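Local coordinates for protein glycerophosphoryl diester phosphodiesterase (Agrobacterium tumefaciens str. C58, PDB 3KS6) that belongs to the glycerophosphoryl diester phosphodiesterase family, folds as a TIM barrel and carries a magnesium ion in its metal site, at residues M2-E14 / K227-R241. Sequence-based numbering, arbitrary orientation.
With ACT (acetate ion), chain H.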
loop_
_atom_site.group_PDB
_atom_site.type_symbol
_atom_site.label_atom_id
_atom_site.label_comp_id
_atom_site.label_asym_id
_atom_site.label_seq_id
_atom_site.Cartn_x
_atom_site.Cartn_y
_atom_site.Cartn_z
HETATM N N MSE A 2 0.114 -19.491 2.677
HETATM C CA MSE A 2 0.365 -18.772 1.461
HETATM C C MSE A 2 1.017 -17.416 1.765
HETATM O O MSE A 2 0.857 -16.861 2.861
HETATM C CB MSE A 2 -0.902 -18.617 0.617
HETATM C CG MSE A 2 -1.786 -17.498 0.984
HETATM SE SE MSE A 2 -3.237 -17.228 -0.260
HETATM C CE MSE A 2 -2.306 -16.499 -1.796
ATOM N N THR A 3 1.774 -16.930 0.789
ATOM C CA THR A 3 2.332 -15.584 0.792
ATOM C C THR A 3 1.660 -14.821 -0.338
ATOM O O THR A 3 1.811 -15.177 -1.497
ATOM C CB THR A 3 3.840 -15.616 0.608
ATOM O OG1 THR A 3 4.413 -16.260 1.742
ATOM C CG2 THR A 3 4.431 -14.181 0.504
ATOM N N ARG A 4 0.950 -13.752 0.024
ATOM C CA ARG A 4 0.211 -12.939 -0.922
ATOM C C ARG A 4 1.128 -11.870 -1.518
ATOM O O ARG A 4 2.121 -11.455 -0.886
ATOM C CB ARG A 4 -1.013 -12.310 -0.262
ATOM C CG ARG A 4 -2.052 -13.324 0.209
ATOM C CD ARG A 4 -2.975 -12.788 1.300
ATOM N NE ARG A 4 -3.815 -11.677 0.833
ATOM C CZ ARG A 4 -4.905 -11.816 0.079
ATOM N NH1 ARG A 4 -5.321 -13.012 -0.323
ATOM N NH2 ARG A 4 -5.596 -10.742 -0.287
ATOM N N ILE A 5 0.813 -11.487 -2.753
ATOM C CA ILE A 5 1.562 -10.500 -3.510
ATOM C C ILE A 5 0.689 -9.269 -3.730
ATOM O O ILE A 5 -0.453 -9.388 -4.228
ATOM C CB ILE A 5 1.997 -11.024 -4.882
ATOM C CG1 ILE A 5 3.038 -12.128 -4.724
ATOM C CG2 ILE A 5 2.596 -9.873 -5.751
ATOM C CD1 ILE A 5 3.388 -12.835 -6.025
ATOM N N ALA A 6 1.233 -8.092 -3.385
ATOM C CA ALA A 6 0.565 -6.820 -3.635
ATOM C C ALA A 6 1.405 -5.969 -4.582
ATOM O O ALA A 6 2.573 -5.775 -4.349
ATOM C CB ALA A 6 0.283 -6.041 -2.319
ATOM N N SER A 7 0.794 -5.447 -5.639
ATOM C CA SER A 7 1.499 -4.653 -6.631
ATOM C C SER A 7 1.646 -3.212 -6.141
ATOM O O SER A 7 0.655 -2.505 -6.015
ATOM C CB SER A 7 0.705 -4.669 -7.926
ATOM O OG SER A 7 1.255 -3.858 -8.940
ATOM N N HIS A 8 2.892 -2.789 -5.885
ATOM C CA HIS A 8 3.193 -1.501 -5.242
ATOM C C HIS A 8 2.960 -0.371 -6.213
ATOM O O HIS A 8 3.647 -0.254 -7.214
ATOM C CB HIS A 8 4.633 -1.505 -4.716
ATOM C CG HIS A 8 4.990 -0.325 -3.852
ATOM N ND1 HIS A 8 6.047 0.526 -4.136
ATOM C CD2 HIS A 8 4.450 0.120 -2.690
ATOM C CE1 HIS A 8 6.109 1.461 -3.203
ATOM N NE2 HIS A 8 5.179 1.221 -2.294
ATOM N N ARG A 9 1.960 0.444 -5.918
ATOM C CA ARG A 9 1.603 1.580 -6.751
ATOM C C ARG A 9 1.230 1.158 -8.189
ATOM O O ARG A 9 1.384 1.920 -9.135
ATOM C CB ARG A 9 2.718 2.641 -6.764
ATOM C CG ARG A 9 3.249 2.986 -5.384
ATOM C CD ARG A 9 4.232 4.140 -5.407
ATOM N NE ARG A 9 4.971 4.193 -4.141
ATOM C CZ ARG A 9 6.111 4.839 -3.942
ATOM N NH1 ARG A 9 6.695 5.534 -4.909
ATOM N NH2 ARG A 9 6.678 4.767 -2.746
ATOM N N GLY A 10 0.718 -0.060 -8.340
ATOM C CA GLY A 10 0.394 -0.591 -9.640
ATOM C C GLY A 10 1.570 -1.227 -10.361
ATOM O O GLY A 10 1.404 -1.644 -11.482
ATOM N N GLY A 11 2.758 -1.247 -9.720
ATOM C CA GLY A 11 3.975 -1.894 -10.253
ATOM C C GLY A 11 4.945 -0.847 -10.790
ATOM O O GLY A 11 5.251 -0.827 -11.994
ATOM N N THR A 12 5.463 -0.019 -9.882
ATOM C CA THR A 12 6.244 1.175 -10.224
ATOM C C THR A 12 7.343 0.949 -11.259
ATOM O O THR A 12 7.477 1.707 -12.198
ATOM C CB THR A 12 6.902 1.771 -8.943
ATOM O OG1 THR A 12 5.902 1.862 -7.915
ATOM C CG2 THR A 12 7.501 3.158 -9.166
ATOM N N LEU A 13 8.133 -0.080 -11.053
ATOM C CA LEU A 13 9.317 -0.276 -11.855
ATOM C C LEU A 13 9.011 -0.954 -13.175
ATOM O O LEU A 13 9.918 -1.114 -13.970
ATOM C CB LEU A 13 10.360 -1.055 -11.077
ATOM C CG LEU A 13 11.106 -0.293 -9.980
ATOM C CD1 LEU A 13 12.119 -1.209 -9.314
ATOM C CD2 LEU A 13 11.811 0.923 -10.569
ATOM N N GLU A 14 7.756 -1.373 -13.386
ATOM C CA GLU A 14 7.319 -1.925 -14.673
ATOM C C GLU A 14 6.552 -0.873 -15.502
ATOM O O GLU A 14 6.713 -0.783 -16.733
ATOM C CB GLU A 14 6.418 -3.155 -14.465
ATOM C CG GLU A 14 7.145 -4.331 -13.821
ATOM C CD GLU A 14 6.303 -5.576 -13.602
ATOM O OE1 GLU A 14 5.293 -5.779 -14.298
ATOM O OE2 GLU A 14 6.703 -6.386 -12.732
ATOM N N LYS A 227 3.089 -13.120 5.382
ATOM C CA LYS A 227 1.701 -13.060 4.974
ATOM C C LYS A 227 1.533 -12.443 3.606
ATOM O O LYS A 227 0.742 -12.925 2.783
ATOM C CB LYS A 227 0.866 -12.263 6.005
ATOM C CG LYS A 227 -0.594 -12.198 5.661
ATOM C CD LYS A 227 -1.409 -11.431 6.737
ATOM C CE LYS A 227 -2.884 -11.299 6.327
ATOM N NZ LYS A 227 -3.644 -10.718 7.455
ATOM N N VAL A 228 2.237 -11.333 3.369
ATOM C CA VAL A 228 2.065 -10.557 2.163
ATOM C C VAL A 228 3.300 -9.691 2.033
ATOM O O VAL A 228 3.960 -9.403 3.066
ATOM C CB VAL A 228 0.829 -9.647 2.262
ATOM C CG1 VAL A 228 0.933 -8.695 3.481
ATOM C CG2 VAL A 228 0.584 -8.848 0.935
ATOM N N PHE A 229 3.615 -9.317 0.791
ATOM C CA PHE A 229 4.621 -8.275 0.524
ATOM C C PHE A 229 4.190 -7.410 -0.615
ATOM O O PHE A 229 3.499 -7.878 -1.530
ATOM C CB PHE A 229 6.025 -8.844 0.276
ATOM C CG PHE A 229 6.139 -9.742 -0.939
ATOM C CD1 PHE A 229 6.497 -9.209 -2.147
ATOM C CD2 PHE A 229 5.968 -11.123 -0.836
ATOM C CE1 PHE A 229 6.587 -10.022 -3.322
ATOM C CE2 PHE A 229 6.104 -11.961 -1.969
ATOM C CZ PHE A 229 6.418 -11.406 -3.203
ATOM N N THR A 230 4.533 -6.119 -0.546
ATOM C CA THR A 230 4.372 -5.223 -1.685
ATOM C C THR A 230 5.656 -5.229 -2.526
ATOM O O THR A 230 6.765 -5.403 -2.020
ATOM C CB THR A 230 4.054 -3.811 -1.298
ATOM O OG1 THR A 230 5.115 -3.287 -0.481
ATOM C CG2 THR A 230 2.646 -3.748 -0.575
ATOM N N THR A 231 5.476 -5.089 -3.839
ATOM C CA THR A 231 6.593 -5.118 -4.801
ATOM C C THR A 231 6.371 -4.211 -5.986
ATOM O O THR A 231 5.277 -4.118 -6.543
ATOM C CB THR A 231 6.876 -6.569 -5.340
ATOM O OG1 THR A 231 8.001 -6.595 -6.261
ATOM C CG2 THR A 231 5.622 -7.167 -6.010
ATOM N N ASP A 232 7.443 -3.550 -6.390
ATOM C CA ASP A 232 7.463 -2.751 -7.613
ATOM C C ASP A 232 7.645 -3.598 -8.867
ATOM O O ASP A 232 7.611 -3.041 -9.971
ATOM C CB ASP A 232 8.602 -1.711 -7.581
ATOM C CG ASP A 232 8.268 -0.501 -6.759
ATOM O OD1 ASP A 232 7.076 -0.285 -6.443
ATOM O OD2 ASP A 232 9.228 0.256 -6.464
ATOM N N ARG A 233 7.839 -4.919 -8.699
ATOM C CA ARG A 233 8.010 -5.845 -9.829
ATOM C C ARG A 233 7.048 -7.045 -9.709
ATOM O O ARG A 233 7.479 -8.197 -9.522
ATOM C CB ARG A 233 9.468 -6.317 -9.914
ATOM C CG ARG A 233 10.445 -5.202 -10.329
ATOM C CD ARG A 233 11.787 -5.794 -10.793
ATOM N NE ARG A 233 12.746 -4.798 -11.330
ATOM C CZ ARG A 233 13.669 -4.122 -10.632
ATOM N NH1 ARG A 233 13.780 -4.246 -9.306
ATOM N NH2 ARG A 233 14.493 -3.279 -11.258
ATOM N N PRO A 234 5.753 -6.765 -9.817
ATOM C CA PRO A 234 4.734 -7.786 -9.631
ATOM C C PRO A 234 4.859 -8.962 -10.604
ATOM O O PRO A 234 4.622 -10.107 -10.222
ATOM C CB PRO A 234 3.433 -7.014 -9.850
ATOM C CG PRO A 234 3.826 -5.780 -10.681
ATOM C CD PRO A 234 5.150 -5.440 -10.090
ATOM N N THR A 235 5.268 -8.681 -11.832
ATOM C CA THR A 235 5.394 -9.724 -12.848
ATOM C C THR A 235 6.464 -10.722 -12.408
ATOM O O THR A 235 6.235 -11.919 -12.411
ATOM C CB THR A 235 5.665 -9.103 -14.228
ATOM O OG1 THR A 235 4.558 -8.239 -14.599
ATOM C CG2 THR A 235 5.857 -10.209 -15.274
ATOM N N LEU A 236 7.607 -10.213 -11.948
ATOM C CA LEU A 236 8.701 -11.034 -11.421
ATOM C C LEU A 236 8.303 -11.762 -10.173
ATOM O O LEU A 236 8.621 -12.927 -10.014
ATOM C CB LEU A 236 9.949 -10.163 -11.147
ATOM C CG LEU A 236 11.145 -10.865 -10.467
ATOM C CD1 LEU A 236 11.697 -11.977 -11.383
ATOM C CD2 LEU A 236 12.236 -9.876 -10.067
ATOM N N ALA A 237 7.593 -11.087 -9.280
ATOM C CA ALA A 237 7.167 -11.693 -8.038
ATOM C C ALA A 237 6.253 -12.891 -8.307
ATOM O O ALA A 237 6.373 -13.912 -7.644
ATOM C CB ALA A 237 6.436 -10.674 -7.153
ATOM N N ILE A 238 5.341 -12.733 -9.240
ATOM C CA ILE A 238 4.430 -13.840 -9.605
ATOM C C ILE A 238 5.232 -15.025 -10.099
ATOM O O ILE A 238 4.985 -16.166 -9.687
ATOM C CB ILE A 238 3.394 -13.399 -10.627
ATOM C CG1 ILE A 238 2.386 -12.467 -9.923
ATOM C CG2 ILE A 238 2.640 -14.621 -11.247
ATOM C CD1 ILE A 238 1.424 -11.705 -10.829
ATOM N N ALA A 239 6.189 -14.767 -10.979
ATOM C CA ALA A 239 7.074 -15.820 -11.547
ATOM C C ALA A 239 7.875 -16.540 -10.478
ATOM O O ALA A 239 7.935 -17.780 -10.445
ATOM C CB ALA A 239 8.032 -15.219 -12.558
ATOM N N LEU A 240 8.517 -15.768 -9.611
ATOM C CA LEU A 240 9.291 -16.355 -8.520
ATOM C C LEU A 240 8.422 -17.155 -7.569
ATOM O O LEU A 240 8.850 -18.214 -7.078
ATOM C CB LEU A 240 10.033 -15.252 -7.750
ATOM C CG LEU A 240 11.251 -14.659 -8.427
ATOM C CD1 LEU A 240 11.831 -13.505 -7.636
ATOM C CD2 LEU A 240 12.293 -15.787 -8.587
ATOM N N ARG A 241 7.198 -16.678 -7.298
ATOM C CA ARG A 241 6.336 -17.415 -6.375
ATOM C C ARG A 241 5.903 -18.754 -7.007
ATOM O O ARG A 241 5.928 -19.783 -6.348
ATOM C CB ARG A 241 5.111 -16.577 -5.966
ATOM C CG ARG A 241 4.230 -17.281 -4.985
ATOM C CD ARG A 241 3.083 -16.446 -4.486
ATOM N NE ARG A 241 2.146 -16.112 -5.554
ATOM C CZ ARG A 241 1.040 -15.395 -5.377
ATOM N NH1 ARG A 241 0.719 -14.939 -4.181
ATOM N NH2 ARG A 241 0.261 -15.109 -6.398
HETATM C C ACT H . 6.888 2.889 0.346
HETATM O O ACT H . 7.862 2.184 -0.032
HETATM O OXT ACT H . 6.066 3.294 -0.520
HETATM C CH3 ACT H . 6.702 3.248 1.788
HETATM O O HOH W 1 -0.944 -15.008 3.290
HETATM O O HOH W 2 8.896 -7.303 -13.226
#
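I5 is the main bump of this contact: its CG1-CD1 arm leaves strand 4-8 on the helix side and fills a hollow walled by F229, A237, I238 and R241. I5 CG1 lies 3.8 Å from F229 CZ, while I5 CD1 sits over the centre of the R241 guanidinium, 3.5 Å from R241 CZ. A237 suits the floor because its small CB lets the branched isoleucine sink in, 3.9 Å from I5 CD1. R241, its chain bent at chi3 (65°), slides its flat head across I5 and donates from NH1 to T3 O (2.9 Å), nearly in its own plane; E32 takes NH1 as well, so a buried charge is paired. T3 CG2 fits against the edge of the F229 ring.

Beneath this layer, strands 4-8 and 228-231 pair in parallel: R4, A6 and H8 give their N-H groups to the carbonyls of K227, F229 and T231 respectively, and F229 and T231 return theirs to R4 and A6. On the opposite face A6 CB meets T230 CG2 at 3.7 Å, a small methyl for a tight barrel interior.

At the C-terminal end of strand 4-8, H8 CG is anti to the backbone N (chi1 -171°), and the ring lies beside D232, H8 ND1 donating to D232 OD1 at 2.7 Å in the ring plane; this probably orients NE2 toward the acetate that R9 also holds. Past the strands, G11, whose positive phi suits glycine, leaves room for P234. E14 reaches across P234 to the start of helix 234-241, its OE2 taking T235 N on the syn lone pair (2.9 Å) and OE1 the T235 hydroxyl.

The pair closes the TIM barrel, first strand beside last: strand 33-40 flanks strand 4-8 on its other edge, helix 215-224 packs against F229 and R241, and the H8 end faces the magnesium site of E35, D37 and E105.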